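Local atomic coordinates of thiosulfate sulfurtransferase (Pseudomonas aeruginosa, PDB entry 1YT8), a protein that probably transfers sulfur from thiosulfate to cyanide, as rhodaneses do, and is built from four rhodanese-like domains in a single chain. Residues Ala376-Trp387 against Val458-Trp468; Trp387-Phe398 against Leu427-Cys437. All coordinates share one frame; numbering follows the deposited sequence.

Interaction 1 (Ala376-Trp387 against Val458-Trp468); sequences ADTIDPTTLADW and VFLLDGGTSAW
Thr-378 and Ile-379 pair in parallel with Leu-460 and Leu-461, which sets the first, outermost strand of a rhodanese domain against the last strand of its five-stranded parallel sheet. Helix 381-387 then packs over the face that carries Ile-379 and Leu-461. Three backbone bonds make the join: Leu-460 N to Asp-377 O, Ile-379 N to Leu-460 O and Asp-462 N to Ile-379 O. Two waters bridge to Val-458 O, one from Asp-377 OD2 and one from Asp-377 N, while Asp-377 OD1 turns to a salt bridge with Arg-375.

Aromatic packing closes one end of the helix-covered face. Trp-387 presents the edge of its six-membered ring to the face of Phe-459 in a T-shaped pair, with planes at 90° and centroids 5.3 Å apart. Ile-379, fully extended (chi1 -180°), carries its CD1 under the centre of the indole, 3.5 Å from the ring plane. Phe-459 has Trp-387 CH2 over one face and, on the opposite face, the water that links Asp-377 OD2 to Val-458 O, both toward the rim.

At the opposite end the CE3-CZ3-CH2 side of Trp-468 lies against helix 381-387, its CG turned opposite the backbone N (chi1 174°) as the indole swings to the helix. CZ3 comes within 3.5 Å of Pro-381 O and 3.7 Å of Leu-384 CD2, and CH2 touches Ala-385 CB, while NE1 bonds to Pro-474 O. Leu-384 lies roughly perpendicular to both Trp-468 and Leu-461, its CD2 3.9 Å from Leu-461 CD1.

On the exposed side, Asp-380 OD1 and Asp-462 OD2 approach to 3.9 Å, like charges on neighbouring carboxylates. Pro-381, first residue of helix 381-387, rests its CG 3.9 Å from Ala-467 CB.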
loop_
_atom_site.group_PDB
_atom_site.type_symbol
_atom_site.label_atom_id
_atom_site.label_comp_id
_atom_site.label_asym_id
_atom_site.label_seq_id
_atom_site.Cartn_x
_atom_site.Cartn_y
_atom_site.Cartn_z
ATOM N N ALA A 376 -19.057 3.170 -23.592
ATOM C CA ALA A 376 -18.586 1.999 -24.311
ATOM C C ALA A 376 -19.739 1.097 -24.713
ATOM O O ALA A 376 -20.742 0.995 -24.002
ATOM C CB ALA A 376 -17.594 1.215 -23.447
ATOM N N ASP A 377 -19.599 0.460 -25.867
ATOM C CA ASP A 377 -20.606 -0.472 -26.342
ATOM C C ASP A 377 -20.251 -1.789 -25.661
ATOM O O ASP A 377 -19.103 -2.241 -25.724
ATOM C CB ASP A 377 -20.531 -0.607 -27.866
ATOM C CG ASP A 377 -20.876 0.688 -28.577
ATOM O OD1 ASP A 377 -21.964 1.241 -28.309
ATOM O OD2 ASP A 377 -20.065 1.155 -29.400
ATOM N N THR A 378 -21.227 -2.393 -24.990
ATOM C CA THR A 378 -20.979 -3.639 -24.279
ATOM C C THR A 378 -21.503 -4.879 -24.989
ATOM O O THR A 378 -22.307 -4.800 -25.919
ATOM C CB THR A 378 -21.590 -3.605 -22.863
ATOM O OG1 THR A 378 -23.000 -3.363 -22.954
ATOM C CG2 THR A 378 -20.941 -2.510 -22.027
ATOM N N ILE A 379 -21.024 -6.028 -24.533
ATOM C CA ILE A 379 -21.416 -7.313 -25.082
ATOM C C ILE A 379 -21.572 -8.271 -23.904
ATOM O O ILE A 379 -20.752 -8.267 -22.985
ATOM C CB ILE A 379 -20.343 -7.838 -26.064
ATOM C CG1 ILE A 379 -20.770 -9.190 -26.637
ATOM C CG2 ILE A 379 -18.994 -7.946 -25.358
ATOM C CD1 ILE A 379 -19.801 -9.749 -27.669
ATOM N N ASP A 380 -22.633 -9.072 -23.919
ATOM C CA ASP A 380 -22.886 -10.023 -22.841
ATOM C C ASP A 380 -21.956 -11.226 -22.967
ATOM O O ASP A 380 -21.537 -11.585 -24.063
ATOM C CB ASP A 380 -24.344 -10.510 -22.877
ATOM C CG ASP A 380 -25.347 -9.368 -22.813
ATOM O OD1 ASP A 380 -25.243 -8.529 -21.891
ATOM O OD2 ASP A 380 -26.247 -9.314 -23.683
ATOM N N PRO A 381 -21.620 -11.864 -21.836
ATOM C CA PRO A 381 -20.737 -13.032 -21.830
ATOM C C PRO A 381 -21.152 -14.135 -22.809
ATOM O O PRO A 381 -20.314 -14.678 -23.527
ATOM C CB PRO A 381 -20.793 -13.492 -20.376
ATOM C CG PRO A 381 -20.915 -12.191 -19.635
ATOM C CD PRO A 381 -21.941 -11.439 -20.460
ATOM N N THR A 382 -22.441 -14.464 -22.844
ATOM C CA THR A 382 -22.917 -15.510 -23.746
ATOM C C THR A 382 -22.738 -15.124 -25.214
ATOM O O THR A 382 -22.509 -15.979 -26.065
ATOM C CB THR A 382 -24.402 -15.856 -23.483
ATOM O OG1 THR A 382 -25.208 -14.682 -23.624
ATOM C CG2 THR A 382 -24.575 -16.415 -22.077
ATOM N N THR A 383 -22.848 -13.834 -25.513
ATOM C CA THR A 383 -22.669 -13.372 -26.885
ATOM C C THR A 383 -21.193 -13.502 -27.242
ATOM O O THR A 383 -20.844 -13.924 -28.341
ATOM C CB THR A 383 -23.096 -11.904 -27.040
ATOM O OG1 THR A 383 -24.487 -11.782 -26.721
ATOM C CG2 THR A 383 -22.864 -11.423 -28.470
ATOM N N LEU A 384 -20.327 -13.140 -26.302
ATOM C CA LEU A 384 -18.892 -13.240 -26.533
ATOM C C LEU A 384 -18.515 -14.693 -26.807
ATOM O O LEU A 384 -17.705 -14.977 -27.686
ATOM C CB LEU A 384 -18.109 -12.730 -25.321
ATOM C CG LEU A 384 -16.593 -12.940 -25.425
ATOM C CD1 LEU A 384 -16.063 -12.239 -26.669
ATOM C CD2 LEU A 384 -15.903 -12.419 -24.172
ATOM N N ALA A 385 -19.101 -15.609 -26.044
ATOM C CA ALA A 385 -18.820 -17.028 -26.226
ATOM C C ALA A 385 -19.123 -17.421 -27.671
ATOM O O ALA A 385 -18.334 -18.118 -28.312
ATOM C CB ALA A 385 -19.655 -17.864 -25.256
ATOM N N ASP A 386 -20.262 -16.960 -28.185
ATOM C CA ASP A 386 -20.642 -17.251 -29.566
ATOM C C ASP A 386 -19.596 -16.698 -30.530
ATOM O O ASP A 386 -19.141 -17.400 -31.431
ATOM C CB ASP A 386 -22.015 -16.646 -29.879
ATOM C CG ASP A 386 -23.160 -17.499 -29.361
ATOM O OD1 ASP A 386 -24.301 -16.991 -29.291
ATOM O OD2 ASP A 386 -22.926 -18.683 -29.034
ATOM N N TRP A 387 -19.216 -15.438 -30.335
ATOM C CA TRP A 387 -18.212 -14.797 -31.181
ATOM C C TRP A 387 -16.923 -15.615 -31.244
ATOM O O TRP A 387 -16.346 -15.798 -32.314
ATOM C CB TRP A 387 -17.882 -13.401 -30.641
ATOM C CG TRP A 387 -18.880 -12.335 -30.993
ATOM C CD1 TRP A 387 -20.179 -12.514 -31.377
ATOM C CD2 TRP A 387 -18.659 -10.920 -30.970
ATOM N NE1 TRP A 387 -20.781 -11.297 -31.595
ATOM C CE2 TRP A 387 -19.871 -10.302 -31.354
ATOM C CE3 TRP A 387 -17.553 -10.113 -30.662
ATOM C CZ2 TRP A 387 -20.010 -8.911 -31.439
ATOM C CZ3 TRP A 387 -17.690 -8.728 -30.744
ATOM C CH2 TRP A 387 -18.914 -8.142 -31.132
ATOM N N VAL A 458 -14.513 -1.925 -31.182
ATOM C CA VAL A 458 -14.087 -2.315 -29.839
ATOM C C VAL A 458 -15.285 -2.378 -28.904
ATOM O O VAL A 458 -16.127 -1.475 -28.893
ATOM C CB VAL A 458 -13.042 -1.319 -29.262
ATOM C CG1 VAL A 458 -12.594 -1.774 -27.875
ATOM C CG2 VAL A 458 -11.842 -1.225 -30.192
ATOM N N PHE A 459 -15.355 -3.454 -28.123
ATOM C CA PHE A 459 -16.445 -3.670 -27.177
ATOM C C PHE A 459 -15.937 -3.958 -25.771
ATOM O O PHE A 459 -14.799 -4.396 -25.586
ATOM C CB PHE A 459 -17.304 -4.848 -27.633
ATOM C CG PHE A 459 -18.071 -4.580 -28.890
ATOM C CD1 PHE A 459 -19.408 -4.200 -28.837
ATOM C CD2 PHE A 459 -17.448 -4.680 -30.131
ATOM C CE1 PHE A 459 -20.114 -3.923 -30.010
ATOM C CE2 PHE A 459 -18.146 -4.404 -31.305
ATOM C CZ PHE A 459 -19.479 -4.025 -31.243
ATOM N N LEU A 460 -16.801 -3.718 -24.791
ATOM C CA LEU A 460 -16.485 -3.962 -23.390
ATOM C C LEU A 460 -17.340 -5.123 -22.898
ATOM O O LEU A 460 -18.559 -5.120 -23.076
ATOM C CB LEU A 460 -16.799 -2.722 -22.547
ATOM C CG LEU A 460 -16.538 -2.837 -21.044
ATOM C CD1 LEU A 460 -15.038 -2.974 -20.803
ATOM C CD2 LEU A 460 -17.080 -1.595 -20.324
ATOM N N LEU A 461 -16.702 -6.118 -22.293
ATOM C CA LEU A 461 -17.437 -7.260 -21.768
ATOM C C LEU A 461 -18.246 -6.788 -20.563
ATOM O O LEU A 461 -17.681 -6.325 -19.568
ATOM C CB LEU A 461 -16.472 -8.371 -21.348
ATOM C CG LEU A 461 -17.114 -9.648 -20.799
ATOM C CD1 LEU A 461 -18.071 -10.224 -21.833
ATOM C CD2 LEU A 461 -16.033 -10.664 -20.458
ATOM N N ASP A 462 -19.567 -6.900 -20.668
ATOM C CA ASP A 462 -20.483 -6.484 -19.609
ATOM C C ASP A 462 -20.225 -7.282 -18.333
ATOM O O ASP A 462 -20.513 -8.476 -18.278
ATOM C CB ASP A 462 -21.930 -6.714 -20.058
ATOM C CG ASP A 462 -22.922 -5.808 -19.345
ATOM O OD1 ASP A 462 -22.738 -5.529 -18.142
ATOM O OD2 ASP A 462 -23.902 -5.385 -19.995
ATOM N N GLY A 463 -19.681 -6.626 -17.313
ATOM C CA GLY A 463 -19.412 -7.310 -16.057
ATOM C C GLY A 463 -18.042 -7.960 -15.963
ATOM O O GLY A 463 -17.699 -8.566 -14.943
ATOM N N GLY A 464 -17.256 -7.848 -17.029
ATOM C CA GLY A 464 -15.922 -8.423 -17.028
ATOM C C GLY A 464 -15.844 -9.930 -16.861
ATOM O O GLY A 464 -16.837 -10.645 -16.998
ATOM N N THR A 465 -14.645 -10.411 -16.552
ATOM C CA THR A 465 -14.399 -11.835 -16.381
ATOM C C THR A 465 -15.248 -12.449 -15.269
ATOM O O THR A 465 -15.615 -13.624 -15.338
ATOM C CB THR A 465 -12.904 -12.091 -16.106
ATOM O OG1 THR A 465 -12.126 -11.505 -17.160
ATOM C CG2 THR A 465 -12.612 -13.586 -16.042
ATOM N N SER A 466 -15.565 -11.659 -14.248
ATOM C CA SER A 466 -16.388 -12.154 -13.149
ATOM C C SER A 466 -17.763 -12.565 -13.663
ATOM O O SER A 466 -18.330 -13.565 -13.214
ATOM C CB SER A 466 -16.540 -11.084 -12.064
ATOM O OG SER A 466 -15.331 -10.930 -11.343
ATOM N N ALA A 467 -18.294 -11.786 -14.600
ATOM C CA ALA A 467 -19.598 -12.075 -15.188
ATOM C C ALA A 467 -19.512 -13.355 -16.014
ATOM O O ALA A 467 -20.414 -14.193 -15.971
ATOM C CB ALA A 467 -20.046 -10.914 -16.065
ATOM N N TRP A 468 -18.422 -13.493 -16.766
ATOM C CA TRP A 468 -18.192 -14.671 -17.598
ATOM C C TRP A 468 -18.188 -15.906 -16.704
ATOM O O TRP A 468 -18.870 -16.891 -16.988
ATOM C CB TRP A 468 -16.853 -14.532 -18.335
ATOM C CG TRP A 468 -16.426 -15.745 -19.120
ATOM C CD1 TRP A 468 -15.831 -16.874 -18.628
ATOM C CD2 TRP A 468 -16.562 -15.947 -20.532
ATOM N NE1 TRP A 468 -15.586 -17.763 -19.646
ATOM C CE2 TRP A 468 -16.024 -17.221 -20.827
ATOM C CE3 TRP A 468 -17.085 -15.176 -21.580
ATOM C CZ2 TRP A 468 -15.996 -17.743 -22.127
ATOM C CZ3 TRP A 468 -17.057 -15.695 -22.874
ATOM C CH2 TRP A 468 -16.514 -16.967 -23.134
HETATM O O HOH W 1 -18.128 -0.365 -30.765
HETATM O O HOH W 2 -17.180 0.737 -27.322
#

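Interaction 2 (Trp387-Phe398 against Leu427-Cys437); sequences WLGEPGTRVLDF and LGTAERYVLTC
Arg-432 lays its guanidinium flat on the indole of Trp-387, the planes only 5° apart and the centres separated by 3.6 Å. CZ stands over the five-membered ring (cation-pi), while CD makes a CH-pi contact with the six-membered ring. Because CG sits between the backbone N and the carbonyl carbon (chi1 52°) and the chain then runs extended to NE, the group reaches across to the neighbouring strand. There NE donates to Thr-393 OG1 (2.8 Å), which lies at the guanidinium edge; the stack and this bond together fix the group's rotation. A water accepts from Arg-432 NH2 and also bonds Trp-387 O and Thr-393 OG1.

On the other face of the sheet Arg-394 is bent at chi2 and chi3. Leu-427 CD2 covers its guanidinium, 3.7 Å above the plane, and NH2 reaches a lone pair of Leu-427 O (3.2 Å) from somewhat outside its own plane. Farther along, Leu-396 and Leu-427 pass head to tail, Leu-396 CD2 and Leu-427 CD1 tightly packed at 3.5 Å; Leu-435 points the same way as Leu-396.

Between these two layers, strands 393-397 and 432-436 form the regular parallel pairing at the heart of the rhodanese alpha/beta fold.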
loop_
_atom_site.group_PDB
_atom_site.type_symbol
_atom_site.label_atom_id
_atom_site.label_comp_id
_atom_site.label_asym_id
_atom_site.label_seq_id
_atom_site.Cartn_x
_atom_site.Cartn_y
_atom_site.Cartn_z
ATOM N N TRP A 387 -19.216 -15.438 -30.335
ATOM C CA TRP A 387 -18.212 -14.797 -31.181
ATOM C C TRP A 387 -16.923 -15.615 -31.244
ATOM O O TRP A 387 -16.346 -15.798 -32.314
ATOM C CB TRP A 387 -17.882 -13.401 -30.641
ATOM C CG TRP A 387 -18.880 -12.335 -30.993
ATOM C CD1 TRP A 387 -20.179 -12.514 -31.377
ATOM C CD2 TRP A 387 -18.659 -10.920 -30.970
ATOM N NE1 TRP A 387 -20.781 -11.297 -31.595
ATOM C CE2 TRP A 387 -19.871 -10.302 -31.354
ATOM C CE3 TRP A 387 -17.553 -10.113 -30.662
ATOM C CZ2 TRP A 387 -20.010 -8.911 -31.439
ATOM C CZ3 TRP A 387 -17.690 -8.728 -30.744
ATOM C CH2 TRP A 387 -18.914 -8.142 -31.132
ATOM N N LEU A 388 -16.474 -16.094 -30.088
ATOM C CA LEU A 388 -15.244 -16.873 -30.005
ATOM C C LEU A 388 -15.318 -18.219 -30.721
ATOM O O LEU A 388 -14.313 -18.924 -30.833
ATOM C CB LEU A 388 -14.859 -17.076 -28.537
ATOM C CG LEU A 388 -14.464 -15.786 -27.806
ATOM C CD1 LEU A 388 -14.230 -16.065 -26.327
ATOM C CD2 LEU A 388 -13.209 -15.208 -28.446
ATOM N N GLY A 389 -16.507 -18.567 -31.205
ATOM C CA GLY A 389 -16.682 -19.823 -31.915
ATOM C C GLY A 389 -16.072 -19.769 -33.305
ATOM O O GLY A 389 -15.941 -20.792 -33.978
ATOM N N GLU A 390 -15.706 -18.567 -33.734
ATOM C CA GLU A 390 -15.092 -18.348 -35.039
ATOM C C GLU A 390 -13.906 -17.412 -34.842
ATOM O O GLU A 390 -13.889 -16.617 -33.904
ATOM C CB GLU A 390 -16.086 -17.689 -35.998
ATOM C CG GLU A 390 -17.381 -18.456 -36.213
ATOM C CD GLU A 390 -17.153 -19.831 -36.805
ATOM O OE1 GLU A 390 -16.438 -19.925 -37.828
ATOM O OE2 GLU A 390 -17.692 -20.816 -36.252
ATOM N N PRO A 391 -12.893 -17.495 -35.716
ATOM C CA PRO A 391 -11.742 -16.604 -35.556
ATOM C C PRO A 391 -12.096 -15.160 -35.904
ATOM O O PRO A 391 -13.117 -14.903 -36.543
ATOM C CB PRO A 391 -10.710 -17.200 -36.510
ATOM C CG PRO A 391 -11.566 -17.780 -37.602
ATOM C CD PRO A 391 -12.677 -18.447 -36.821
ATOM N N GLY A 392 -11.258 -14.223 -35.470
ATOM C CA GLY A 392 -11.502 -12.822 -35.763
ATOM C C GLY A 392 -11.742 -11.942 -34.548
ATOM O O GLY A 392 -11.654 -10.716 -34.640
ATOM N N THR A 393 -12.051 -12.553 -33.409
ATOM C CA THR A 393 -12.304 -11.786 -32.197
ATOM C C THR A 393 -11.111 -11.843 -31.256
ATOM O O THR A 393 -10.692 -12.927 -30.841
ATOM C CB THR A 393 -13.545 -12.310 -31.444
ATOM O OG1 THR A 393 -14.706 -12.170 -32.272
ATOM C CG2 THR A 393 -13.756 -11.530 -30.155
ATOM N N ARG A 394 -10.564 -10.677 -30.923
ATOM C CA ARG A 394 -9.427 -10.604 -30.013
ATOM C C ARG A 394 -9.879 -10.119 -28.640
ATOM O O ARG A 394 -10.478 -9.048 -28.505
ATOM C CB ARG A 394 -8.346 -9.665 -30.558
ATOM C CG ARG A 394 -7.161 -9.467 -29.607
ATOM C CD ARG A 394 -6.439 -10.787 -29.329
ATOM N NE ARG A 394 -5.623 -11.213 -30.461
ATOM C CZ ARG A 394 -5.051 -12.410 -30.570
ATOM N NH1 ARG A 394 -5.202 -13.317 -29.615
ATOM N NH2 ARG A 394 -4.313 -12.692 -31.633
ATOM N N VAL A 395 -9.609 -10.926 -27.623
ATOM C CA VAL A 395 -9.978 -10.570 -26.261
ATOM C C VAL A 395 -8.730 -10.106 -25.523
ATOM O O VAL A 395 -7.731 -10.818 -25.474
ATOM C CB VAL A 395 -10.585 -11.772 -25.513
ATOM C CG1 VAL A 395 -10.870 -11.395 -24.061
ATOM C CG2 VAL A 395 -11.869 -12.218 -26.205
ATOM N N LEU A 396 -8.797 -8.901 -24.964
ATOM C CA LEU A 396 -7.688 -8.326 -24.214
ATOM C C LEU A 396 -8.067 -8.274 -22.737
ATOM O O LEU A 396 -9.115 -7.732 -22.382
ATOM C CB LEU A 396 -7.390 -6.909 -24.717
ATOM C CG LEU A 396 -7.081 -6.768 -26.207
ATOM C CD1 LEU A 396 -6.708 -5.319 -26.511
ATOM C CD2 LEU A 396 -5.939 -7.711 -26.591
ATOM N N ASP A 397 -7.209 -8.833 -21.885
ATOM C CA ASP A 397 -7.446 -8.874 -20.442
ATOM C C ASP A 397 -6.541 -7.861 -19.732
ATOM O O ASP A 397 -5.319 -7.973 -19.784
ATOM C CB ASP A 397 -7.150 -10.283 -19.916
ATOM C CG ASP A 397 -7.792 -10.556 -18.569
ATOM O OD1 ASP A 397 -8.105 -9.587 -17.841
ATOM O OD2 ASP A 397 -7.974 -11.748 -18.234
ATOM N N PHE A 398 -7.150 -6.891 -19.058
ATOM C CA PHE A 398 -6.414 -5.843 -18.354
ATOM C C PHE A 398 -6.193 -6.090 -16.861
ATOM O O PHE A 398 -5.566 -5.269 -16.182
ATOM C CB PHE A 398 -7.136 -4.504 -18.541
ATOM C CG PHE A 398 -7.063 -3.972 -19.944
ATOM C CD1 PHE A 398 -6.078 -3.059 -20.305
ATOM C CD2 PHE A 398 -7.952 -4.418 -20.916
ATOM C CE1 PHE A 398 -5.978 -2.596 -21.616
ATOM C CE2 PHE A 398 -7.858 -3.962 -22.233
ATOM C CZ PHE A 398 -6.871 -3.051 -22.581
ATOM N N LEU A 427 -0.139 -8.894 -31.359
ATOM C CA LEU A 427 -1.313 -9.732 -31.554
ATOM C C LEU A 427 -1.815 -9.765 -32.995
ATOM O O LEU A 427 -2.669 -10.586 -33.346
ATOM C CB LEU A 427 -2.423 -9.280 -30.608
ATOM C CG LEU A 427 -2.065 -9.517 -29.135
ATOM C CD1 LEU A 427 -3.048 -8.806 -28.222
ATOM C CD2 LEU A 427 -2.054 -11.018 -28.857
ATOM N N GLY A 428 -1.281 -8.876 -33.826
ATOM C CA GLY A 428 -1.680 -8.844 -35.221
ATOM C C GLY A 428 -2.911 -7.996 -35.459
ATOM O O GLY A 428 -3.053 -6.915 -34.889
ATOM N N THR A 429 -3.800 -8.476 -36.316
ATOM C CA THR A 429 -5.018 -7.741 -36.610
ATOM C C THR A 429 -6.215 -8.579 -36.197
ATOM O O THR A 429 -6.118 -9.801 -36.075
ATOM C CB THR A 429 -5.130 -7.405 -38.113
ATOM O OG1 THR A 429 -5.209 -8.617 -38.872
ATOM C CG2 THR A 429 -3.916 -6.609 -38.571
ATOM N N ALA A 430 -7.336 -7.912 -35.965
ATOM C CA ALA A 430 -8.561 -8.587 -35.573
ATOM C C ALA A 430 -9.728 -7.885 -36.249
ATOM O O ALA A 430 -9.597 -6.747 -36.701
ATOM C CB ALA A 430 -8.728 -8.536 -34.062
ATOM N N GLU A 431 -10.864 -8.567 -36.324
ATOM C CA GLU A 431 -12.045 -7.976 -36.933
ATOM C C GLU A 431 -12.769 -7.160 -35.869
ATOM O O GLU A 431 -13.507 -6.223 -36.177
ATOM C CB GLU A 431 -12.957 -9.071 -37.496
ATOM C CG GLU A 431 -12.255 -9.940 -38.538
ATOM C CD GLU A 431 -13.209 -10.775 -39.374
ATOM O OE1 GLU A 431 -13.962 -11.591 -38.803
ATOM O OE2 GLU A 431 -13.198 -10.614 -40.614
ATOM N N ARG A 432 -12.523 -7.507 -34.608
ATOM C CA ARG A 432 -13.152 -6.820 -33.489
ATOM C C ARG A 432 -12.447 -7.170 -32.181
ATOM O O ARG A 432 -11.928 -8.276 -32.019
ATOM C CB ARG A 432 -14.626 -7.217 -33.404
ATOM C CG ARG A 432 -14.842 -8.724 -33.380
ATOM C CD ARG A 432 -16.267 -9.105 -33.754
ATOM N NE ARG A 432 -16.450 -10.555 -33.768
ATOM C CZ ARG A 432 -17.558 -11.169 -34.175
ATOM N NH1 ARG A 432 -18.591 -10.460 -34.609
ATOM N NH2 ARG A 432 -17.636 -12.494 -34.148
ATOM N N TYR A 433 -12.437 -6.220 -31.253
ATOM C CA TYR A 433 -11.802 -6.413 -29.955
ATOM C C TYR A 433 -12.833 -6.368 -28.840
ATOM O O TYR A 433 -13.795 -5.604 -28.900
ATOM C CB TYR A 433 -10.778 -5.309 -29.687
ATOM C CG TYR A 433 -9.558 -5.334 -30.571
ATOM C CD1 TYR A 433 -8.408 -6.026 -30.189
ATOM C CD2 TYR A 433 -9.542 -4.645 -31.780
ATOM C CE1 TYR A 433 -7.270 -6.023 -30.993
ATOM C CE2 TYR A 433 -8.415 -4.638 -32.590
ATOM C CZ TYR A 433 -7.282 -5.327 -32.193
ATOM O OH TYR A 433 -6.175 -5.317 -33.004
ATOM N N VAL A 434 -12.618 -7.191 -27.820
ATOM C CA VAL A 434 -13.485 -7.223 -26.656
ATOM C C VAL A 434 -12.541 -7.078 -25.466
ATOM O O VAL A 434 -11.617 -7.875 -25.302
ATOM C CB VAL A 434 -14.260 -8.548 -26.546
ATOM C CG1 VAL A 434 -15.083 -8.552 -25.260
ATOM C CG2 VAL A 434 -15.180 -8.716 -27.756
ATOM N N LEU A 435 -12.759 -6.050 -24.654
ATOM C CA LEU A 435 -11.894 -5.803 -23.505
ATOM C C LEU A 435 -12.519 -6.282 -22.199
ATOM O O LEU A 435 -13.727 -6.166 -21.997
ATOM C CB LEU A 435 -11.580 -4.306 -23.405
ATOM C CG LEU A 435 -11.294 -3.573 -24.725
ATOM C CD1 LEU A 435 -10.880 -2.144 -24.405
ATOM C CD2 LEU A 435 -10.202 -4.278 -25.522
ATOM N N THR A 436 -11.689 -6.819 -21.311
ATOM C CA THR A 436 -12.181 -7.302 -20.031
ATOM C C THR A 436 -11.153 -7.098 -18.923
ATOM O O THR A 436 -10.017 -6.697 -19.164
ATOM C CB THR A 436 -12.532 -8.814 -20.101
ATOM O OG1 THR A 436 -13.226 -9.208 -18.909
ATOM C CG2 THR A 436 -11.263 -9.654 -20.226
ATOM N N CYS A 437 -11.594 -7.363 -17.703
ATOM C CA CYS A 437 -10.769 -7.301 -16.504
ATOM C C CYS A 437 -11.684 -7.886 -15.441
ATOM O O CYS A 437 -12.758 -8.398 -15.772
ATOM C CB CYS A 437 -10.340 -5.863 -16.159
ATOM S SG CYS A 437 -11.634 -4.707 -15.669
HETATM O O HOH W 3 -15.034 -14.021 -34.044
HETATM O O HOH W 4 -5.236 -9.344 -32.768
#

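Interactions 1 and 2, with centres about 11 Å apart, are two strand pairings of one sheet, joined by the pairing of strand 458-461 with strand 432-436, probably through Phe-459 N to Tyr-433 O and Leu-435 N to Phe-459 O, both 2.8 Å. Trp-387 belongs to both, its indole held between Ile-379 on one face and Arg-432 on the other. The two contacts meet again where Thr-436 OG1 bonds to Thr-465 OG1, beside Cys-437. Cys-437 follows its strand as Cys-193, which lines the sulfite pocket, follows strand 188-192 in another rhodanese domain. The position is consistent with a rhodanese active-site loop, although the sulfite itself is bound elsewhere, by residues 193-198 and Gln-312.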